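Local coordinates for H subunit of photosynthetic reaction center complex (Rhodopseudomonas palustris, PDB 6Z5S), which forms the membrane-anchored H subunit of the photosynthetic reaction centre and, as in related complexes, probably stabilises the core that carries out light-driven charge separation, at residues V173-L178 with L191-A196; P151-D156 with D200-V205. All coordinates share one frame; numbering follows the deposited sequence.

Contact 1 of 2, residues V173-L178 with L191-A196; sequences VLARYL and LPVPFA
Tyr177 and Pro192 meet on one face of a two-strand pairing, the tyrosine side chain lying aslant to the proline. Ring atom CE1 of Tyr177 lies 4.0 Å from CG of Pro192, and CD1 of Tyr177 is 3.7 Å from CA of Pro192. Tyr177 chi1 of -60° sets CG anti to the carbonyl carbon, bringing CD1 and CE1 to Pro192, while its OH hydrogen-bonds Glu232 of helix 229-245. The same helix covers Pro192 through Ile235 and Tyr239.

On the reverse face Leu178 and Leu191 run alongside each other in a common direction and touch at their ends, with CD1 of Leu178 4.2 Å from CD2 of Leu191. Two hydrogen bonds join their backbones: Leu178 N reaches Leu191 O at 2.9 Å and is nearly straight (171°), whereas the return bond from Leu191 N to Leu178 O is bent to 131°. Beyond Pro192 the chain turns into a 3-10 segment. Val193 still donates its N-H to Arg176 O at 2.9 Å, and its CG2 lies 4.3 Å from CB of Ala175.

Arg176 points away from 191-196, and its NH2 forms a salt bridge outside this contact, with an acidic side chain of another protein chain. Arg176 and Tyr177 together face Trp167 in a classic beta bulge, and antiparallel bonding between strands consecutive in sequence makes this the beta hairpin 174-182/188-192 of the PRC-barrel domain.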
ATOM      1  N   VAL D 173     -12.178   6.331 -24.587  1.00 76.40           N
ATOM      2  CA  VAL D 173     -13.580   6.477 -24.963  1.00 76.40           C
ATOM      3  C   VAL D 173     -14.367   6.914 -23.731  1.00 76.40           C
ATOM      4  O   VAL D 173     -14.521   6.164 -22.764  1.00 76.40           O
ATOM      5  CB  VAL D 173     -14.133   5.191 -25.589  1.00 76.40           C
ATOM      6  CG1 VAL D 173     -13.358   4.880 -26.841  1.00 76.40           C
ATOM      7  CG2 VAL D 173     -13.991   4.009 -24.651  1.00 76.40           C
ATOM      8  N   LEU D 174     -14.841   8.155 -23.754  1.00 70.60           N
ATOM      9  CA  LEU D 174     -15.415   8.776 -22.572  1.00 70.60           C
ATOM     10  C   LEU D 174     -16.092  10.070 -22.983  1.00 70.60           C
ATOM     11  O   LEU D 174     -15.542  10.831 -23.779  1.00 70.60           O
ATOM     12  CB  LEU D 174     -14.329   9.053 -21.528  1.00 70.60           C
ATOM     13  CG  LEU D 174     -14.754   9.639 -20.187  1.00 70.60           C
ATOM     14  CD1 LEU D 174     -15.631   8.662 -19.432  1.00 70.60           C
ATOM     15  CD2 LEU D 174     -13.527  10.011 -19.376  1.00 70.60           C
ATOM     16  N   ALA D 175     -17.277  10.315 -22.437  1.00 64.61           N
ATOM     17  CA  ALA D 175     -17.986  11.559 -22.697  1.00 64.61           C
ATOM     18  C   ALA D 175     -17.465  12.640 -21.761  1.00 64.61           C
ATOM     19  O   ALA D 175     -17.498  12.474 -20.540  1.00 64.61           O
ATOM     20  CB  ALA D 175     -19.488  11.367 -22.519  1.00 64.61           C
ATOM     21  N   ARG D 176     -16.981  13.743 -22.328  1.00 62.10           N
ATOM     22  CA  ARG D 176     -16.433  14.828 -21.525  1.00 62.10           C
ATOM     23  C   ARG D 176     -17.358  16.032 -21.434  1.00 62.10           C
ATOM     24  O   ARG D 176     -17.493  16.616 -20.358  1.00 62.10           O
ATOM     25  CB  ARG D 176     -15.079  15.279 -22.081  1.00 62.10           C
ATOM     26  CG  ARG D 176     -14.031  14.189 -22.208  1.00 62.10           C
ATOM     27  CD  ARG D 176     -14.004  13.267 -21.007  1.00 62.10           C
ATOM     28  NE  ARG D 176     -13.209  13.800 -19.908  1.00 62.10           N
ATOM     29  CZ  ARG D 176     -11.937  13.489 -19.680  1.00 62.10           C
ATOM     30  NH1 ARG D 176     -11.301  12.647 -20.482  1.00 62.10           N
ATOM     31  NH2 ARG D 176     -11.299  14.022 -18.649  1.00 62.10           N
ATOM     32  N   TYR D 177     -18.004  16.422 -22.527  1.00 61.80           N
ATOM     33  CA  TYR D 177     -18.836  17.614 -22.524  1.00 61.80           C
ATOM     34  C   TYR D 177     -20.155  17.335 -23.220  1.00 61.80           C
ATOM     35  O   TYR D 177     -20.233  16.514 -24.134  1.00 61.80           O
ATOM     36  CB  TYR D 177     -18.139  18.790 -23.209  1.00 61.80           C
ATOM     37  CG  TYR D 177     -16.846  19.177 -22.551  1.00 61.80           C
ATOM     38  CD1 TYR D 177     -16.828  20.062 -21.489  1.00 61.80           C
ATOM     39  CD2 TYR D 177     -15.645  18.648 -22.982  1.00 61.80           C
ATOM     40  CE1 TYR D 177     -15.651  20.410 -20.880  1.00 61.80           C
ATOM     41  CE2 TYR D 177     -14.463  18.992 -22.380  1.00 61.80           C
ATOM     42  CZ  TYR D 177     -14.473  19.871 -21.329  1.00 61.80           C
ATOM     43  OH  TYR D 177     -13.291  20.218 -20.724  1.00 61.80           O
ATOM     44  N   LEU D 178     -21.192  18.030 -22.769  1.00 65.80           N
ATOM     45  CA  LEU D 178     -22.469  18.106 -23.459  1.00 65.80           C
ATOM     46  C   LEU D 178     -22.586  19.474 -24.105  1.00 65.80           C
ATOM     47  O   LEU D 178     -22.417  20.494 -23.435  1.00 65.80           O
ATOM     48  CB  LEU D 178     -23.640  17.895 -22.501  1.00 65.80           C
ATOM     49  CG  LEU D 178     -23.609  16.686 -21.577  1.00 65.80           C
ATOM     50  CD1 LEU D 178     -24.839  16.691 -20.699  1.00 65.80           C
ATOM     51  CD2 LEU D 178     -23.531  15.409 -22.383  1.00 65.80           C
ATOM     52  N   LEU D 191     -20.874  21.992 -21.488  1.00 60.86           N
ATOM     53  CA  LEU D 191     -21.195  21.674 -20.100  1.00 60.86           C
ATOM     54  C   LEU D 191     -20.399  20.443 -19.704  1.00 60.86           C
ATOM     55  O   LEU D 191     -20.618  19.360 -20.283  1.00 60.86           O
ATOM     56  CB  LEU D 191     -22.691  21.434 -19.938  1.00 60.86           C
ATOM     57  CG  LEU D 191     -23.146  20.651 -18.716  1.00 60.86           C
ATOM     58  CD1 LEU D 191     -22.786  21.387 -17.453  1.00 60.86           C
ATOM     59  CD2 LEU D 191     -24.629  20.417 -18.793  1.00 60.86           C
ATOM     60  N   PRO D 192     -19.465  20.553 -18.763  1.00 58.68           N
ATOM     61  CA  PRO D 192     -18.688  19.379 -18.367  1.00 58.68           C
ATOM     62  C   PRO D 192     -19.587  18.315 -17.765  1.00 58.68           C
ATOM     63  O   PRO D 192     -20.476  18.608 -16.966  1.00 58.68           O
ATOM     64  CB  PRO D 192     -17.702  19.936 -17.336  1.00 58.68           C
ATOM     65  CG  PRO D 192     -17.668  21.393 -17.587  1.00 58.68           C
ATOM     66  CD  PRO D 192     -19.035  21.759 -18.048  1.00 58.68           C
ATOM     67  N   VAL D 193     -19.352  17.067 -18.172  1.00 59.83           N
ATOM     68  CA  VAL D 193     -20.174  15.961 -17.683  1.00 59.83           C
ATOM     69  C   VAL D 193     -20.164  15.856 -16.163  1.00 59.83           C
ATOM     70  O   VAL D 193     -21.243  15.683 -15.573  1.00 59.83           O
ATOM     71  CB  VAL D 193     -19.750  14.646 -18.367  1.00 59.83           C
ATOM     72  CG1 VAL D 193     -20.438  13.468 -17.718  1.00 59.83           C
ATOM     73  CG2 VAL D 193     -20.071  14.697 -19.844  1.00 59.83           C
ATOM     74  N   PRO D 194     -19.023  15.950 -15.469  1.00 58.94           N
ATOM     75  CA  PRO D 194     -19.065  15.843 -14.003  1.00 58.94           C
ATOM     76  C   PRO D 194     -19.903  16.912 -13.332  1.00 58.94           C
ATOM     77  O   PRO D 194     -20.304  16.729 -12.179  1.00 58.94           O
ATOM     78  CB  PRO D 194     -17.590  15.960 -13.603  1.00 58.94           C
ATOM     79  CG  PRO D 194     -16.852  15.508 -14.788  1.00 58.94           C
ATOM     80  CD  PRO D 194     -17.633  16.007 -15.953  1.00 58.94           C
ATOM     81  N   PHE D 195     -20.182  18.017 -14.008  1.00 58.31           N
ATOM     82  CA  PHE D 195     -21.013  19.071 -13.451  1.00 58.31           C
ATOM     83  C   PHE D 195     -22.482  18.886 -13.782  1.00 58.31           C
ATOM     84  O   PHE D 195     -23.281  19.788 -13.522  1.00 58.31           O
ATOM     85  CB  PHE D 195     -20.541  20.434 -13.950  1.00 58.31           C
ATOM     86  CG  PHE D 195     -19.372  20.982 -13.197  1.00 58.31           C
ATOM     87  CD1 PHE D 195     -19.531  21.481 -11.920  1.00 58.31           C
ATOM     88  CD2 PHE D 195     -18.117  21.004 -13.765  1.00 58.31           C
ATOM     89  CE1 PHE D 195     -18.467  21.988 -11.229  1.00 58.31           C
ATOM     90  CE2 PHE D 195     -17.046  21.512 -13.075  1.00 58.31           C
ATOM     91  CZ  PHE D 195     -17.222  22.005 -11.805  1.00 58.31           C
ATOM     92  N   ALA D 196     -22.857  17.750 -14.352  1.00 73.27           N
ATOM     93  CA  ALA D 196     -24.231  17.507 -14.750  1.00 73.27           C
ATOM     94  C   ALA D 196     -24.685  16.154 -14.235  1.00 73.27           C
ATOM     95  O   ALA D 196     -23.897  15.211 -14.136  1.00 73.27           O
ATOM     96  CB  ALA D 196     -24.396  17.564 -16.269  1.00 73.27           C
TER

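Contact 2 of 2, residues P151-D156 with D200-V205; sequences PVVGCD and DPFGKV
Val152 and Val205 form the buried, close-packed side of this contact, their side chains crossing at a slant. CB of Val152 lies 3.7 Å from CG1 of Val205, and CG2 of Val152 is 3.9 Å from the same methyl. With chi1 of 59°, Val205 places CG1 between its own backbone N and carbonyl carbon, from where it reaches both CA and CB of Val152. Beyond the pair, Val163 of strand 161-169 packs on Val205.

One hydrogen bond joins the backbones: Val153 N donates to Val205 O at 3.0 Å, approaching nearly along the C=O axis. The same oxygen receives a CA-H contact from Val152, whose CA is 3.3 Å from Val205 O. Both approaches fall where strands 152-153 and 205-206 make a small, loose parallel sheet within the PRC-barrel domain.

Towards solvent the packing changes to lysine methylenes against a proline ring. The Lys204 chain crosses Pro151 at about a right angle, its CG 3.6 Å from CG of Pro151. Bends at chi3 and chi4 (-75° and -66°) then lead its end away from 151-156, and its CE lies in plane at the edge of the Phe202 ring. Phe202, exposed, adds one sparse apolar touch: its CZ is 4.2 Å from CG1 of Val153, which also sits at the ring's edge.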
ATOM      1  N   PRO D 151     -33.703  18.626 -22.505  1.00 90.43           N
ATOM      2  CA  PRO D 151     -33.407  20.035 -22.215  1.00 90.43           C
ATOM      3  C   PRO D 151     -32.773  20.178 -20.838  1.00 90.43           C
ATOM      4  O   PRO D 151     -33.291  19.672 -19.842  1.00 90.43           O
ATOM      5  CB  PRO D 151     -34.780  20.713 -22.282  1.00 90.43           C
ATOM      6  CG  PRO D 151     -35.760  19.632 -22.096  1.00 90.43           C
ATOM      7  CD  PRO D 151     -35.146  18.343 -22.523  1.00 90.43           C
ATOM      8  N   VAL D 152     -31.652  20.870 -20.794  1.00 87.78           N
ATOM      9  CA  VAL D 152     -30.901  21.051 -19.560  1.00 87.78           C
ATOM     10  C   VAL D 152     -31.529  22.170 -18.745  1.00 87.78           C
ATOM     11  O   VAL D 152     -31.913  23.219 -19.282  1.00 87.78           O
ATOM     12  CB  VAL D 152     -29.423  21.341 -19.868  1.00 87.78           C
ATOM     13  CG1 VAL D 152     -29.304  22.581 -20.711  1.00 87.78           C
ATOM     14  CG2 VAL D 152     -28.627  21.490 -18.585  1.00 87.78           C
ATOM     15  N   VAL D 153     -31.605  21.948 -17.437  1.00 86.25           N
ATOM     16  CA  VAL D 153     -32.277  22.834 -16.502  1.00 86.25           C
ATOM     17  C   VAL D 153     -31.263  23.342 -15.486  1.00 86.25           C
ATOM     18  O   VAL D 153     -30.318  22.637 -15.115  1.00 86.25           O
ATOM     19  CB  VAL D 153     -33.454  22.104 -15.813  1.00 86.25           C
ATOM     20  CG1 VAL D 153     -32.945  21.048 -14.851  1.00 86.25           C
ATOM     21  CG2 VAL D 153     -34.355  23.077 -15.103  1.00 86.25           C
ATOM     22  N   GLY D 154     -31.459  24.581 -15.040  1.00 83.89           N
ATOM     23  CA  GLY D 154     -30.548  25.210 -14.101  1.00 83.89           C
ATOM     24  C   GLY D 154     -30.596  24.616 -12.710  1.00 83.89           C
ATOM     25  O   GLY D 154     -31.031  23.478 -12.529  1.00 83.89           O
ATOM     26  N   CYS D 155     -30.130  25.371 -11.716  1.00 86.34           N
ATOM     27  CA  CYS D 155     -30.232  24.943 -10.327  1.00 86.34           C
ATOM     28  C   CYS D 155     -31.502  25.441  -9.665  1.00 86.34           C
ATOM     29  O   CYS D 155     -32.030  24.777  -8.767  1.00 86.34           O
ATOM     30  CB  CYS D 155     -29.025  25.428  -9.525  1.00 86.34           C
ATOM     31  SG  CYS D 155     -29.062  24.968  -7.781  1.00 86.34           S
ATOM     32  N   ASP D 156     -32.003  26.597 -10.082  1.00 85.27           N
ATOM     33  CA  ASP D 156     -33.251  27.131  -9.566  1.00 85.27           C
ATOM     34  C   ASP D 156     -34.464  26.605 -10.321  1.00 85.27           C
ATOM     35  O   ASP D 156     -35.541  27.204 -10.240  1.00 85.27           O
ATOM     36  CB  ASP D 156     -33.222  28.656  -9.606  1.00 85.27           C
ATOM     37  CG  ASP D 156     -33.113  29.196 -11.011  1.00 85.27           C
ATOM     38  OD1 ASP D 156     -32.698  28.438 -11.909  1.00 85.27           O
ATOM     39  OD2 ASP D 156     -33.437  30.380 -11.219  1.00 85.27           O
ATOM     40  N   ASP D 200     -31.686  11.569 -16.216  1.00104.63           N
ATOM     41  CA  ASP D 200     -33.111  11.754 -16.434  1.00104.63           C
ATOM     42  C   ASP D 200     -33.833  11.515 -15.113  1.00104.63           C
ATOM     43  O   ASP D 200     -34.537  10.506 -14.970  1.00104.63           O
ATOM     44  CB  ASP D 200     -33.612  10.813 -17.537  1.00104.63           C
ATOM     45  CG  ASP D 200     -35.083  11.003 -17.860  1.00104.63           C
ATOM     46  OD1 ASP D 200     -35.786  11.696 -17.107  1.00104.63           O
ATOM     47  OD2 ASP D 200     -35.543  10.443 -18.875  1.00104.63           O
ATOM     48  N   PRO D 201     -33.668  12.395 -14.113  1.00104.85           N
ATOM     49  CA  PRO D 201     -34.455  12.242 -12.886  1.00104.85           C
ATOM     50  C   PRO D 201     -35.933  12.225 -13.213  1.00104.85           C
ATOM     51  O   PRO D 201     -36.639  11.247 -12.942  1.00104.85           O
ATOM     52  CB  PRO D 201     -34.073  13.476 -12.057  1.00104.85           C
ATOM     53  CG  PRO D 201     -32.766  13.912 -12.597  1.00104.85           C
ATOM     54  CD  PRO D 201     -32.800  13.583 -14.055  1.00104.85           C
ATOM     55  N   PHE D 202     -36.402  13.310 -13.820  1.00106.41           N
ATOM     56  CA  PHE D 202     -37.780  13.398 -14.275  1.00106.41           C
ATOM     57  C   PHE D 202     -37.898  13.241 -15.786  1.00106.41           C
ATOM     58  O   PHE D 202     -38.462  12.255 -16.271  1.00106.41           O
ATOM     59  CB  PHE D 202     -38.367  14.731 -13.806  1.00106.41           C
ATOM     60  CG  PHE D 202     -37.355  15.851 -13.755  1.00106.41           C
ATOM     61  CD1 PHE D 202     -36.546  16.018 -12.641  1.00106.41           C
ATOM     62  CD2 PHE D 202     -37.206  16.725 -14.817  1.00106.41           C
ATOM     63  CE1 PHE D 202     -35.619  17.025 -12.589  1.00106.41           C
ATOM     64  CE2 PHE D 202     -36.274  17.735 -14.764  1.00106.41           C
ATOM     65  CZ  PHE D 202     -35.482  17.887 -13.650  1.00106.41           C
ATOM     66  N   GLY D 203     -37.346  14.187 -16.540  1.00103.49           N
ATOM     67  CA  GLY D 203     -37.312  14.085 -17.985  1.00103.49           C
ATOM     68  C   GLY D 203     -36.040  14.618 -18.607  1.00103.49           C
ATOM     69  O   GLY D 203     -35.832  14.489 -19.815  1.00103.49           O
ATOM     70  N   LYS D 204     -35.172  15.209 -17.791  1.00 98.30           N
ATOM     71  CA  LYS D 204     -34.166  16.133 -18.293  1.00 98.30           C
ATOM     72  C   LYS D 204     -32.846  15.884 -17.576  1.00 98.30           C
ATOM     73  O   LYS D 204     -32.717  14.964 -16.765  1.00 98.30           O
ATOM     74  CB  LYS D 204     -34.662  17.574 -18.116  1.00 98.30           C
ATOM     75  CG  LYS D 204     -35.879  17.900 -18.963  1.00 98.30           C
ATOM     76  CD  LYS D 204     -36.354  19.329 -18.777  1.00 98.30           C
ATOM     77  CE  LYS D 204     -37.072  19.530 -17.461  1.00 98.30           C
ATOM     78  NZ  LYS D 204     -38.350  18.774 -17.407  1.00 98.30           N
ATOM     79  N   VAL D 205     -31.855  16.712 -17.891  1.00 91.86           N
ATOM     80  CA  VAL D 205     -30.560  16.703 -17.226  1.00 91.86           C
ATOM     81  C   VAL D 205     -30.436  17.985 -16.420  1.00 91.86           C
ATOM     82  O   VAL D 205     -30.792  19.071 -16.895  1.00 91.86           O
ATOM     83  CB  VAL D 205     -29.402  16.547 -18.231  1.00 91.86           C
ATOM     84  CG1 VAL D 205     -29.406  17.678 -19.238  1.00 91.86           C
ATOM     85  CG2 VAL D 205     -28.075  16.498 -17.504  1.00 91.86           C
TER

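In the fold
Both contacts belong to the PRC-barrel domain, but they differ in burial and bonding. In contact 1 six of eight touching residues are buried, and its antiparallel hairpin carries three backbone hydrogen bonds; in contact 2 three of six are buried, with one such bond across a loose parallel pair. Contact 1 also meets another protein chain, whereas contact 2 touches none. Their centres are 15 Å apart, yet the apolar surfaces meet: CB of Ala196 lies 4.0 Å from CG2 of Val205, and CD2 of Leu191 is 4.1 Å from CG2 of Val152. Strand 161-169 packs against both, touching Ala175, Tyr177 and Leu178 in one and Pro151 and Val205 in the other.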